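Local coordinates for hypothetical protein (Methanosarcina mazei, PDB 2I1S) that is of unknown function but belongs to the plasmid pRiA4b ORF-3-like family, at residues A101-D106 with W111-R116. Numbering follows the deposited sequence.
Sequences ALYTYD and WQVKVR
Tyr103 and Val113 form a hydrogen-bonded antiparallel pair at the middle of this beta hairpin. Tyr103 N donates to Val113 O (2.9 Å). Val113 N returns a bond to Tyr103 O (2.7 Å). Ala101 and Val115 are linked the same way. At the turn end, Tyr105 N donates to Trp111 O, while the bond back from Trp111 N to Tyr105 O is weak, with an N-H...O angle of 134°.

Tyr103, Tyr105, Val113, Trp111, Ala101 and Val115 share one face of the ladder. Tyr103 and Val113 lie side by side, and Val113 CG2 meets the edge of the Tyr103 ring at CD2 (3.8 Å). Trp111 CD1 approaches Tyr105 CD2 obliquely (4.1 Å). The other face carries Leu102, Thr104, Gln112 and Lys114. There Gln112 stays stretched out past CG (chi2 174°), which carries its amide past Thr104 OG1 and sets NE2 3.6 Å from Leu102 CD2.

Two waters bridge the two sides of the hairpin. One joins Thr104 OG1 to Gln112 NE2. The other links Asp106, at the start of the loop, to Trp111: it donates to Asp106 OD1 (2.8 Å) and accepts from Trp111 NE1 (3.0 Å) in the indole plane. Asp106 OD2 takes the backbone NH groups of Gly108 and Asp109, which fixes the carboxylate within the connecting loop.

Further out, Tyr103 OH bonds to His38 and Gln42, Tyr105 OH to Glu142 and Tyr50 N, and Trp47 meets the rings of both Tyr105 and Trp111. The hairpin lies inside the mixed sheet, between strands 53-58 and 7-15, with Ile41 of helix 34-44 packed against Tyr103 and Val115.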
# COMPACT_ATOMS: atom_id res chain seq x y z
N ALA A 101 -0.10 8.61 6.85
CA ALA A 101 -0.40 9.16 5.52
C ALA A 101 -1.56 8.40 4.94
O ALA A 101 -1.81 7.26 5.32
CB ALA A 101 0.79 8.99 4.60
N LEU A 102 -2.27 9.02 4.01
CA LEU A 102 -3.19 8.30 3.15
C LEU A 102 -2.68 8.21 1.69
O LEU A 102 -2.37 9.23 1.07
CB LEU A 102 -4.58 8.91 3.21
CG LEU A 102 -5.64 8.14 2.40
CD1 LEU A 102 -6.01 6.77 3.02
CD2 LEU A 102 -6.87 9.06 2.20
N TYR A 103 -2.62 7.00 1.17
CA TYR A 103 -2.23 6.74 -0.23
C TYR A 103 -3.44 6.27 -1.01
O TYR A 103 -4.06 5.28 -0.66
CB TYR A 103 -1.17 5.64 -0.24
CG TYR A 103 -0.71 5.11 -1.59
CD1 TYR A 103 0.23 5.79 -2.35
CD2 TYR A 103 -1.17 3.89 -2.07
CE1 TYR A 103 0.70 5.27 -3.58
CE2 TYR A 103 -0.71 3.36 -3.30
CZ TYR A 103 0.23 4.05 -4.05
OH TYR A 103 0.73 3.50 -5.25
N THR A 104 -3.77 6.99 -2.08
CA THR A 104 -4.79 6.58 -3.02
C THR A 104 -4.14 6.12 -4.35
O THR A 104 -3.24 6.78 -4.89
CB THR A 104 -5.82 7.73 -3.25
OG1 THR A 104 -6.36 8.15 -1.99
CG2 THR A 104 -6.99 7.31 -4.19
N TYR A 105 -4.57 4.97 -4.84
CA TYR A 105 -4.11 4.42 -6.09
C TYR A 105 -5.36 4.00 -6.89
O TYR A 105 -6.24 3.30 -6.35
CB TYR A 105 -3.18 3.23 -5.83
CG TYR A 105 -2.87 2.42 -7.08
CD1 TYR A 105 -2.18 3.01 -8.16
CD2 TYR A 105 -3.30 1.08 -7.20
CE1 TYR A 105 -1.89 2.28 -9.34
CE2 TYR A 105 -3.02 0.34 -8.35
CZ TYR A 105 -2.32 0.97 -9.45
OH TYR A 105 -2.01 0.27 -10.62
N ASP A 106 -5.43 4.41 -8.16
CA ASP A 106 -6.58 4.13 -9.05
C ASP A 106 -7.71 5.06 -8.68
O ASP A 106 -8.43 4.80 -7.72
CB ASP A 106 -7.04 2.65 -8.99
CG ASP A 106 -7.96 2.26 -10.17
OD1 ASP A 106 -7.99 1.08 -10.55
OD2 ASP A 106 -8.65 3.14 -10.74
N TRP A 111 -8.64 2.80 -4.53
CA TRP A 111 -7.97 2.04 -3.48
C TRP A 111 -7.25 2.98 -2.57
O TRP A 111 -6.53 3.88 -3.04
CB TRP A 111 -6.94 1.05 -4.07
CG TRP A 111 -7.51 0.06 -5.08
CD1 TRP A 111 -7.13 -0.07 -6.38
CD2 TRP A 111 -8.52 -0.94 -4.85
NE1 TRP A 111 -7.86 -1.06 -7.00
CE2 TRP A 111 -8.71 -1.63 -6.08
CE3 TRP A 111 -9.29 -1.32 -3.73
CZ2 TRP A 111 -9.65 -2.68 -6.23
CZ3 TRP A 111 -10.22 -2.36 -3.87
CH2 TRP A 111 -10.38 -3.04 -5.12
N GLN A 112 -7.40 2.75 -1.27
CA GLN A 112 -6.74 3.58 -0.26
C GLN A 112 -5.95 2.74 0.68
O GLN A 112 -6.47 1.78 1.28
CB GLN A 112 -7.75 4.42 0.49
CG GLN A 112 -8.42 5.49 -0.39
CD GLN A 112 -9.51 6.21 0.33
OE1 GLN A 112 -10.34 5.59 0.99
NE2 GLN A 112 -9.52 7.52 0.22
N VAL A 113 -4.69 3.09 0.83
CA VAL A 113 -3.82 2.41 1.74
C VAL A 113 -3.47 3.37 2.88
O VAL A 113 -3.01 4.47 2.60
CB VAL A 113 -2.55 1.93 1.04
CG1 VAL A 113 -1.59 1.24 2.07
CG2 VAL A 113 -2.89 1.03 -0.16
N LYS A 114 -3.73 2.97 4.13
CA LYS A 114 -3.26 3.73 5.30
C LYS A 114 -1.80 3.40 5.53
O LYS A 114 -1.39 2.22 5.50
CB LYS A 114 -4.03 3.37 6.57
CG LYS A 114 -5.44 3.86 6.70
CD LYS A 114 -6.03 3.27 8.02
CE LYS A 114 -7.14 4.15 8.68
NZ LYS A 114 -8.51 3.75 8.21
N VAL A 115 -1.01 4.43 5.73
CA VAL A 115 0.43 4.21 5.98
C VAL A 115 0.68 4.75 7.38
O VAL A 115 0.40 5.92 7.67
CB VAL A 115 1.35 4.91 4.92
CG1 VAL A 115 2.81 4.59 5.19
CG2 VAL A 115 0.94 4.54 3.48
N ARG A 116 1.12 3.88 8.27
CA ARG A 116 1.38 4.27 9.63
C ARG A 116 2.83 3.92 9.99
O ARG A 116 3.23 2.78 9.85
CB ARG A 116 0.37 3.58 10.56
CG ARG A 116 0.79 3.53 12.02
CD ARG A 116 0.25 4.72 12.81
NE ARG A 116 -1.22 4.71 12.86
CZ ARG A 116 -1.94 4.39 13.94
NH1 ARG A 116 -1.35 4.05 15.10
NH2 ARG A 116 -3.27 4.43 13.86
O HOH W 1 -8.48 9.72 -1.64
O HOH W 2 -6.84 -1.35 -9.78